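Local structure of Lin2118 protein (Listeria innocua, 3OOU) at residues 59-73 / 95-108. The protein is of unknown function but probably acts as a sequence-specific DNA-binding transcription regulator, this piece being its C-terminal AraC-type helix-turn-helix region. Sequence-based numbering, arbitrary orientation.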
ATOM      1  N   VAL A  59      -2.590  -2.944  -2.754  1.00 13.84           N
ATOM      2  CA  VAL A  59      -2.989  -4.104  -3.552  1.00 14.21           C
ATOM      3  C   VAL A  59      -4.498  -4.091  -3.798  1.00 14.75           C
ATOM      4  O   VAL A  59      -4.950  -4.445  -4.887  1.00 15.51           O
ATOM      5  CB  VAL A  59      -2.501  -5.435  -2.922  1.00 13.77           C
ATOM      6  CG1 VAL A  59      -3.166  -6.636  -3.585  1.00 14.82           C
ATOM      7  CG2 VAL A  59      -0.986  -5.544  -3.041  1.00 14.43           C
ATOM      8  N   ASN A  60      -5.274  -3.649  -2.809  1.00 15.28           N
ATOM      9  CA  ASN A  60      -6.722  -3.550  -3.008  1.00 16.26           C
ATOM     10  C   ASN A  60      -7.092  -2.580  -4.119  1.00 16.04           C
ATOM     11  O   ASN A  60      -8.020  -2.836  -4.875  1.00 16.88           O
ATOM     12  CB  ASN A  60      -7.455  -3.228  -1.707  1.00 17.11           C
ATOM     13  CG  ASN A  60      -7.622  -4.453  -0.826  1.00 19.14           C
ATOM     14  OD1 ASN A  60      -7.520  -5.590  -1.297  1.00 21.89           O
ATOM     15  ND2 ASN A  60      -7.866  -4.229   0.455  1.00 21.68           N
ATOM     16  N   TYR A  61      -6.348  -1.485  -4.236  1.00 15.59           N
ATOM     17  CA  TYR A  61      -6.531  -0.585  -5.362  1.00 15.65           C
ATOM     18  C   TYR A  61      -6.138  -1.259  -6.679  1.00 15.56           C
ATOM     19  O   TYR A  61      -6.900  -1.230  -7.649  1.00 15.41           O
ATOM     20  CB  TYR A  61      -5.723   0.702  -5.177  1.00 15.71           C
ATOM     21  CG  TYR A  61      -6.009   1.700  -6.269  1.00 16.87           C
ATOM     22  CD1 TYR A  61      -7.154   2.485  -6.201  1.00 19.06           C
ATOM     23  CD2 TYR A  61      -5.165   1.845  -7.368  1.00 19.32           C
ATOM     24  CE1 TYR A  61      -7.460   3.393  -7.171  1.00 21.34           C
ATOM     25  CE2 TYR A  61      -5.471   2.779  -8.375  1.00 20.50           C
ATOM     26  CZ  TYR A  61      -6.632   3.547  -8.249  1.00 21.80           C
ATOM     27  OH  TYR A  61      -7.014   4.486  -9.178  1.00 24.85           O
ATOM     28  N   ALA A  62      -4.951  -1.865  -6.698  1.00 15.64           N
ATOM     29  CA  ALA A  62      -4.404  -2.480  -7.908  1.00 15.76           C
ATOM     30  C   ALA A  62      -5.344  -3.527  -8.476  1.00 16.66           C
ATOM     31  O   ALA A  62      -5.542  -3.591  -9.690  1.00 16.92           O
ATOM     32  CB  ALA A  62      -3.035  -3.096  -7.625  1.00 15.68           C
ATOM     33  N   LYS A  63      -5.924  -4.340  -7.599  1.00 17.14           N
ATOM     34  CA  LYS A  63      -6.768  -5.442  -8.048  1.00 18.12           C
ATOM     35  C   LYS A  63      -8.056  -4.951  -8.712  1.00 18.36           C
ATOM     36  O   LYS A  63      -8.560  -5.595  -9.629  1.00 19.52           O
ATOM     37  CB  LYS A  63      -7.024  -6.453  -6.925  1.00 18.55           C
ATOM     38  CG  LYS A  63      -8.071  -6.081  -5.904  1.00 19.44           C
ATOM     39  CD  LYS A  63      -8.041  -7.077  -4.756  1.00 22.99           C
ATOM     40  CE  LYS A  63      -9.230  -6.925  -3.832  1.00 24.10           C
ATOM     41  NZ  LYS A  63      -9.064  -7.801  -2.630  1.00 25.51           N
ATOM     42  N   GLU A  64      -8.567  -3.801  -8.269  1.00 17.78           N
ATOM     43  CA  GLU A  64      -9.734  -3.236  -8.922  0.50 17.79           C
ATOM     44  C   GLU A  64      -9.336  -2.566 -10.237  1.00 18.14           C
ATOM     45  O   GLU A  64     -10.039  -2.709 -11.235  1.00 18.16           O
ATOM     46  CB  GLU A  64     -10.476  -2.275  -7.993  0.50 17.51           C
ATOM     47  CG  GLU A  64     -11.775  -1.742  -8.574  0.50 17.08           C
ATOM     48  CD  GLU A  64     -12.834  -2.803  -8.777  0.50 17.30           C
ATOM     49  OE1 GLU A  64     -12.638  -3.958  -8.345  0.50 17.26           O
ATOM     50  OE2 GLU A  64     -13.880  -2.469  -9.367  0.50 17.92           O
ATOM     51  N   GLU A  65      -8.199  -1.868 -10.249  1.00 18.34           N
ATOM     52  CA  GLU A  65      -7.735  -1.194 -11.455  1.00 19.39           C
ATOM     53  C   GLU A  65      -7.464  -2.197 -12.591  1.00 19.87           C
ATOM     54  O   GLU A  65      -7.709  -1.902 -13.765  1.00 20.57           O
ATOM     55  CB  GLU A  65      -6.504  -0.335 -11.128  1.00 19.62           C
ATOM     56  CG  GLU A  65      -6.008   0.565 -12.260  1.00 21.47           C
ATOM     57  CD  GLU A  65      -6.864   1.791 -12.515  1.00 23.89           C
ATOM     58  OE1 GLU A  65      -6.644   2.429 -13.561  1.00 26.06           O
ATOM     59  OE2 GLU A  65      -7.737   2.142 -11.688  1.00 24.77           O
ATOM     60  N   LEU A  66      -7.006  -3.393 -12.226  1.00 20.25           N
ATOM     61  CA  LEU A  66      -6.722  -4.464 -13.189  1.00 21.23           C
ATOM     62  C   LEU A  66      -7.977  -4.985 -13.870  1.00 21.58           C
ATOM     63  O   LEU A  66      -7.916  -5.547 -14.968  1.00 22.38           O
ATOM     64  CB  LEU A  66      -6.018  -5.632 -12.501  1.00 21.50           C
ATOM     65  CG  LEU A  66      -4.528  -5.447 -12.233  1.00 22.24           C
ATOM     66  CD1 LEU A  66      -4.073  -6.492 -11.242  1.00 23.60           C
ATOM     67  CD2 LEU A  66      -3.730  -5.535 -13.536  1.00 23.77           C
ATOM     68  N   LEU A  67      -9.114  -4.824 -13.207  1.00 21.48           N
ATOM     69  CA  LEU A  67     -10.367  -5.318 -13.755  1.00 22.06           C
ATOM     70  C   LEU A  67     -11.128  -4.211 -14.460  1.00 22.62           C
ATOM     71  O   LEU A  67     -11.865  -4.467 -15.416  1.00 22.92           O
ATOM     72  CB  LEU A  67     -11.221  -5.941 -12.651  1.00 21.81           C
ATOM     73  CG  LEU A  67     -10.553  -7.029 -11.807  1.00 21.61           C
ATOM     74  CD1 LEU A  67     -11.541  -7.577 -10.799  1.00 22.04           C
ATOM     75  CD2 LEU A  67      -9.983  -8.158 -12.683  1.00 22.24           C
ATOM     76  N   GLN A  68     -10.946  -2.982 -13.994  1.00 22.93           N
ATOM     77  CA  GLN A  68     -11.682  -1.854 -14.551  1.00 24.37           C
ATOM     78  C   GLN A  68     -11.057  -1.312 -15.823  1.00 25.18           C
ATOM     79  O   GLN A  68     -11.720  -0.630 -16.598  1.00 25.84           O
ATOM     80  CB  GLN A  68     -11.838  -0.733 -13.516  1.00 24.31           C
ATOM     81  CG  GLN A  68     -12.800  -1.062 -12.381  1.00 25.18           C
ATOM     82  CD  GLN A  68     -14.215  -1.390 -12.847  1.00 26.78           C
ATOM     83  OE1 GLN A  68     -14.645  -1.000 -13.940  1.00 27.36           O
ATOM     84  NE2 GLN A  68     -14.947  -2.116 -12.009  1.00 27.69           N
ATOM     85  N   THR A  69      -9.777  -1.610 -16.029  1.00 25.67           N
ATOM     86  CA  THR A  69      -9.058  -1.114 -17.194  1.00 26.58           C
ATOM     87  C   THR A  69      -8.341  -2.249 -17.904  1.00 26.95           C
ATOM     88  O   THR A  69      -8.160  -3.333 -17.350  1.00 26.71           O
ATOM     89  CB  THR A  69      -8.003  -0.038 -16.817  1.00 26.34           C
ATOM     90  OG1 THR A  69      -6.902  -0.659 -16.141  1.00 26.33           O
ATOM     91  CG2 THR A  69      -8.609   1.051 -15.930  1.00 26.49           C
ATOM     92  N   LYS A  70      -7.933  -1.983 -19.139  1.00 28.25           N
ATOM     93  CA  LYS A  70      -7.043  -2.874 -19.869  1.00 29.22           C
ATOM     94  C   LYS A  70      -5.661  -2.244 -19.952  1.00 29.32           C
ATOM     95  O   LYS A  70      -4.839  -2.610 -20.804  1.00 29.75           O
ATOM     96  CB  LYS A  70      -7.604  -3.171 -21.258  1.00 30.04           C
ATOM     97  CG  LYS A  70      -8.719  -4.198 -21.234  1.00 31.93           C
ATOM     98  CD  LYS A  70      -9.400  -4.335 -22.593  1.00 35.25           C
ATOM     99  CE  LYS A  70     -10.065  -5.702 -22.740  1.00 37.49           C
ATOM    100  NZ  LYS A  70     -11.006  -6.028 -21.623  1.00 38.67           N
ATOM    101  N   ASP A  71      -5.408  -1.302 -19.045  1.00 29.08           N
ATOM    102  CA  ASP A  71      -4.137  -0.605 -18.990  1.00 28.88           C
ATOM    103  C   ASP A  71      -3.013  -1.559 -18.611  1.00 27.90           C
ATOM    104  O   ASP A  71      -3.234  -2.637 -18.055  1.00 27.29           O
ATOM    105  CB  ASP A  71      -4.202   0.576 -18.016  1.00 29.28           C
ATOM    106  CG  ASP A  71      -5.043   1.726 -18.543  1.00 31.13           C
ATOM    107  OD1 ASP A  71      -5.307   1.786 -19.766  1.00 33.74           O
ATOM    108  OD2 ASP A  71      -5.443   2.584 -17.731  1.00 33.03           O
ATOM    109  N   ASN A  72      -1.800  -1.148 -18.941  1.00 27.31           N
ATOM    110  CA  ASN A  72      -0.615  -1.942 -18.708  1.00 26.79           C
ATOM    111  C   ASN A  72      -0.365  -2.213 -17.216  1.00 26.46           C
ATOM    112  O   ASN A  72      -0.560  -1.344 -16.373  1.00 26.18           O
ATOM    113  CB  ASN A  72       0.558  -1.220 -19.363  1.00 26.80           C
ATOM    114  CG  ASN A  72       1.861  -1.917 -19.157  1.00 26.32           C
ATOM    115  OD1 ASN A  72       2.329  -2.641 -20.026  1.00 27.45           O
ATOM    116  ND2 ASN A  72       2.469  -1.693 -18.005  1.00 23.99           N
ATOM    117  N   LEU A  73       0.054  -3.437 -16.912  1.00 25.94           N
ATOM    118  CA  LEU A  73       0.248  -3.906 -15.543  1.00 25.38           C
ATOM    119  C   LEU A  73       1.287  -3.115 -14.734  1.00 24.09           C
ATOM    120  O   LEU A  73       1.056  -2.781 -13.564  1.00 23.98           O
ATOM    121  CB  LEU A  73       0.632  -5.380 -15.584  1.00 25.86           C
ATOM    122  CG  LEU A  73       0.644  -6.201 -14.296  1.00 27.09           C
ATOM    123  CD1 LEU A  73       0.256  -7.633 -14.616  1.00 28.68           C
ATOM    124  CD2 LEU A  73       1.997  -6.151 -13.613  1.00 27.21           C
ATOM    125  N   HIS A  95      -1.316 -10.725  -0.841  1.00 24.78           N
ATOM    126  CA  HIS A  95      -2.575 -10.140  -0.378  1.00 24.98           C
ATOM    127  C   HIS A  95      -3.837 -10.564  -1.136  1.00 25.62           C
ATOM    128  O   HIS A  95      -4.955 -10.355  -0.645  1.00 26.44           O
ATOM    129  CB  HIS A  95      -2.448  -8.614  -0.267  1.00 24.34           C
ATOM    130  CG  HIS A  95      -1.586  -8.173   0.875  1.00 23.52           C
ATOM    131  ND1 HIS A  95      -2.015  -8.213   2.186  1.00 23.20           N
ATOM    132  CD2 HIS A  95      -0.314  -7.709   0.911  1.00 22.62           C
ATOM    133  CE1 HIS A  95      -1.048  -7.787   2.978  1.00 22.84           C
ATOM    134  NE2 HIS A  95      -0.005  -7.471   2.230  1.00 23.34           N
ATOM    135  N   THR A  96      -3.675 -11.172  -2.311  1.00 25.74           N
ATOM    136  CA  THR A  96      -4.831 -11.690  -3.059  1.00 26.17           C
ATOM    137  C   THR A  96      -4.831 -13.213  -3.177  1.00 27.05           C
ATOM    138  O   THR A  96      -5.865 -13.812  -3.480  1.00 27.47           O
ATOM    139  CB  THR A  96      -4.948 -11.110  -4.492  1.00 25.71           C
ATOM    140  OG1 THR A  96      -3.901 -11.638  -5.313  1.00 24.80           O
ATOM    141  CG2 THR A  96      -4.909  -9.581  -4.488  1.00 25.03           C
ATOM    142  N   GLY A  97      -3.670 -13.826  -2.958  1.00 27.58           N
ATOM    143  CA  GLY A  97      -3.502 -15.266  -3.157  1.00 28.49           C
ATOM    144  C   GLY A  97      -3.198 -15.656  -4.596  1.00 28.68           C
ATOM    145  O   GLY A  97      -2.982 -16.838  -4.891  1.00 29.17           O
ATOM    146  N   GLU A  98      -3.176 -14.665  -5.492  1.00 28.22           N
ATOM    147  CA  GLU A  98      -2.971 -14.889  -6.925  1.00 28.22           C
ATOM    148  C   GLU A  98      -1.948 -13.906  -7.495  1.00 26.99           C
ATOM    149  O   GLU A  98      -1.789 -12.804  -6.974  1.00 26.38           O
ATOM    150  CB  GLU A  98      -4.297 -14.729  -7.684  1.00 28.89           C
ATOM    151  CG  GLU A  98      -5.438 -15.658  -7.237  1.00 31.85           C
ATOM    152  CD  GLU A  98      -5.329 -17.077  -7.781  1.00 35.59           C
ATOM    153  OE1 GLU A  98      -4.364 -17.387  -8.517  1.00 36.62           O
ATOM    154  OE2 GLU A  98      -6.226 -17.893  -7.469  1.00 37.59           O
ATOM    155  N   THR A  99      -1.267 -14.296  -8.572  1.00 26.16           N
ATOM    156  CA  THR A  99      -0.431 -13.347  -9.315  1.00 25.05           C
ATOM    157  C   THR A  99      -1.325 -12.304 -10.001  1.00 24.59           C
ATOM    158  O   THR A  99      -2.503 -12.582 -10.280  1.00 24.04           O
ATOM    159  CB  THR A  99       0.427 -14.043 -10.385  1.00 25.25           C
ATOM    160  OG1 THR A  99      -0.434 -14.631 -11.363  1.00 25.47           O
ATOM    161  CG2 THR A  99       1.321 -15.118  -9.762  1.00 25.43           C
ATOM    162  N   PRO A 100      -0.779 -11.103 -10.275  1.00 24.23           N
ATOM    163  CA  PRO A 100      -1.596 -10.061 -10.904  1.00 24.83           C
ATOM    164  C   PRO A 100      -2.272 -10.488 -12.205  1.00 26.14           C
ATOM    165  O   PRO A 100      -3.475 -10.286 -12.362  1.00 26.21           O
ATOM    166  CB  PRO A 100      -0.599  -8.932 -11.169  1.00 24.49           C
ATOM    167  CG  PRO A 100       0.500  -9.143 -10.199  1.00 23.95           C
ATOM    168  CD  PRO A 100       0.562 -10.609  -9.897  1.00 24.05           C
ATOM    169  N   ASN A 101      -1.530 -11.078 -13.135  1.00 27.48           N
ATOM    170  CA  ASN A 101      -2.152 -11.398 -14.415  1.00 29.16           C
ATOM    171  C   ASN A 101      -3.098 -12.606 -14.338  1.00 29.50           C
ATOM    172  O   ASN A 101      -4.050 -12.689 -15.110  1.00 30.20           O
ATOM    173  CB  ASN A 101      -1.121 -11.496 -15.549  1.00 29.93           C
ATOM    174  CG  ASN A 101      -1.559 -10.742 -16.810  1.00 31.48           C
ATOM    175  OD1 ASN A 101      -2.201  -9.681 -16.734  1.00 32.92           O
ATOM    176  ND2 ASN A 101      -1.204 -11.283 -17.974  1.00 32.52           N
ATOM    177  N   ARG A 102      -2.863 -13.506 -13.383  1.00 29.72           N
ATOM    178  CA  ARG A 102      -3.798 -14.597 -13.084  1.00 30.17           C
ATOM    179  C   ARG A 102      -5.106 -14.058 -12.492  1.00 29.29           C
ATOM    180  O   ARG A 102      -6.195 -14.496 -12.865  1.00 29.57           O
ATOM    181  CB  ARG A 102      -3.160 -15.604 -12.121  1.00 31.16           C
ATOM    182  CG  ARG A 102      -3.964 -16.878 -11.883  1.00 34.13           C
ATOM    183  CD  ARG A 102      -3.614 -17.966 -12.896  1.00 38.51           C
ATOM    184  NE  ARG A 102      -4.595 -19.050 -12.889  1.00 42.63           N
ATOM    185  CZ  ARG A 102      -5.683 -19.090 -13.657  1.00 44.39           C
ATOM    186  NH1 ARG A 102      -5.944 -18.107 -14.510  1.00 45.16           N
ATOM    187  NH2 ARG A 102      -6.513 -20.121 -13.574  1.00 45.40           N
ATOM    188  N   TYR A 103      -4.989 -13.105 -11.570  1.00 27.63           N
ATOM    189  CA  TYR A 103      -6.155 -12.437 -10.987  1.00 26.52           C
ATOM    190  C   TYR A 103      -6.989 -11.770 -12.077  1.00 26.69           C
ATOM    191  O   TYR A 103      -8.216 -11.896 -12.099  1.00 26.25           O
ATOM    192  CB  TYR A 103      -5.702 -11.389  -9.964  1.00 25.33           C
ATOM    193  CG  TYR A 103      -6.821 -10.809  -9.130  1.00 23.29           C
ATOM    194  CD1 TYR A 103      -7.185 -11.400  -7.924  1.00 21.56           C
ATOM    195  CD2 TYR A 103      -7.507  -9.662  -9.540  1.00 21.37           C
ATOM    196  CE1 TYR A 103      -8.207 -10.880  -7.147  1.00 20.76           C
ATOM    197  CE2 TYR A 103      -8.543  -9.138  -8.778  1.00 20.03           C
ATOM    198  CZ  TYR A 103      -8.884  -9.749  -7.577  1.00 20.21           C
ATOM    199  OH  TYR A 103      -9.894  -9.236  -6.805  1.00 20.56           O
ATOM    200  N   ARG A 104      -6.310 -11.050 -12.967  1.00 27.34           N
ATOM    201  CA  ARG A 104      -6.944 -10.402 -14.103  1.00 28.48           C
ATOM    202  C   ARG A 104      -7.656 -11.428 -14.985  1.00 29.55           C
ATOM    203  O   ARG A 104      -8.771 -11.180 -15.443  1.00 29.53           O
ATOM    204  CB  ARG A 104      -5.913  -9.619 -14.912  1.00 28.43           C
ATOM    205  CG  ARG A 104      -6.509  -8.569 -15.825  1.00 29.40           C
ATOM    206  CD  ARG A 104      -5.427  -7.744 -16.477  1.00 29.62           C
ATOM    207  NE  ARG A 104      -5.778  -6.329 -16.481  1.00 28.04           N
ATOM    208  CZ  ARG A 104      -5.008  -5.350 -16.940  1.00 27.72           C
ATOM    209  NH1 ARG A 104      -3.810  -5.610 -17.456  1.00 28.90           N
ATOM    210  NH2 ARG A 104      -5.444  -4.102 -16.890  1.00 27.72           N
ATOM    211  N   LYS A 105      -7.017 -12.582 -15.192  1.00 30.67           N
ATOM    212  CA  LYS A 105      -7.586 -13.666 -16.006  1.00 31.83           C
ATOM    213  C   LYS A 105      -8.857 -14.265 -15.393  1.00 31.85           C
ATOM    214  O   LYS A 105      -9.863 -14.435 -16.091  1.00 32.27           O
ATOM    215  CB  LYS A 105      -6.537 -14.762 -16.257  1.00 32.54           C
ATOM    216  CG  LYS A 105      -6.796 -15.626 -17.493  1.00 34.66           C
ATOM    217  CD  LYS A 105      -5.673 -16.642 -17.704  1.00 37.18           C
ATOM    218  CE  LYS A 105      -5.856 -17.452 -18.988  1.00 38.87           C
ATOM    219  NZ  LYS A 105      -5.348 -16.750 -20.205  1.00 39.64           N
ATOM    220  N   ILE A 106      -8.807 -14.587 -14.101  1.00 31.39           N
ATOM    221  CA  ILE A 106      -9.942 -15.190 -13.396  1.00 31.17           C
ATOM    222  C   ILE A 106     -11.154 -14.251 -13.344  1.00 30.65           C
ATOM    223  O   ILE A 106     -12.294 -14.699 -13.489  1.00 30.18           O
ATOM    224  CB  ILE A 106      -9.568 -15.624 -11.942  1.00 31.42           C
ATOM    225  CG1 ILE A 106      -8.428 -16.650 -11.951  1.00 32.08           C
ATOM    226  CG2 ILE A 106     -10.780 -16.203 -11.215  1.00 31.87           C
ATOM    227  CD1 ILE A 106      -7.765 -16.862 -10.595  1.00 32.55           C
ATOM    228  N   HIS A 107     -10.903 -12.955 -13.157  1.00 29.94           N
ATOM    229  CA  HIS A 107     -11.967 -12.023 -12.770  1.00 29.92           C
ATOM    230  C   HIS A 107     -12.401 -10.973 -13.795  1.00 30.58           C
ATOM    231  O   HIS A 107     -13.443 -10.340 -13.619  1.00 30.52           O
ATOM    232  CB  HIS A 107     -11.603 -11.327 -11.452  1.00 29.14           C
ATOM    233  CG  HIS A 107     -11.351 -12.274 -10.322  1.00 27.78           C
ATOM    234  ND1 HIS A 107     -12.310 -13.148  -9.858  1.00 27.41           N
ATOM    235  CD2 HIS A 107     -10.250 -12.487  -9.565  1.00 26.73           C
ATOM    236  CE1 HIS A 107     -11.810 -13.859  -8.863  1.00 27.34           C
ATOM    237  NE2 HIS A 107     -10.563 -13.473  -8.662  1.00 26.97           N
ATOM    238  N   GLN A 108     -11.613 -10.766 -14.846  1.00 31.54           N
ATOM    239  CA  GLN A 108     -11.948  -9.729 -15.823  1.00 32.59           C
ATOM    240  C   GLN A 108     -12.798 -10.287 -16.956  1.00 33.31           C
ATOM    241  O   GLN A 108     -13.866  -9.748 -17.246  1.00 33.97           O
ATOM    242  CB  GLN A 108     -10.693  -9.043 -16.372  1.00 32.54           C
ATOM    243  CG  GLN A 108     -10.983  -7.772 -17.169  1.00 33.37           C
ATOM    244  CD  GLN A 108      -9.727  -7.113 -17.715  1.00 34.64           C
ATOM    245  OE1 GLN A 108      -8.822  -7.785 -18.214  1.00 35.52           O
ATOM    246  NE2 GLN A 108      -9.673  -5.788 -17.635  1.00 34.79           N
ATOM    247  OXT GLN A 108     -12.441 -11.278 -17.596  1.00 33.85           O
TER
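With CG anti to the backbone N (chi1 -161°) and a bend at chi3 (-137°), the chain of Arg-104 reaches the C-terminal end of helix 59-68, where Leu-66, in the last turn, and the loop after the helix present backbone carbonyls. Arginine suits the place because its guanidinium can serve several acceptors. NE donates to Leu-66 O at 2.7 Å, on a lone pair and in the carbonyl plane. NH1 and NH2 grip the backbone O of Asp-71 end-on, the NH2 bond being 2.9 Å, and NH2 also reaches Thr-69 O from above that carbonyl's plane. Leu-66 CD2 lies over the centre of one guanidinium face, 3.6 Å from CZ of Arg-104, an apolar lid on a group whose rotation the bonds fix. Extended Gln-108 reaches the same helix end, its NE2 bonding weakly to Thr-69 O. One turn earlier, Tyr-103 offers its broad ring to the Lys-63 methylenes, with Lys-63 CB 3.6 Å from CE2 of Tyr-103. Leu-67 points CD1 at CE2 of Tyr-103, and both its methyls touch CB of His-107. Pro-100, suited to a first helical turn that needs no N-H, meets Leu-73 CD1 through CB at 3.8 Å. Thr-96 CG2 packs on Val-59 CG1. The axes of segments 59-68 and 100-107 cross at -51°; the last helix of this AraC-type domain rests on the end of helix 50-68, with Phe-92 of helix 85-96 touching Leu-66 and Ile-76 of helix 73-79 touching Arg-104.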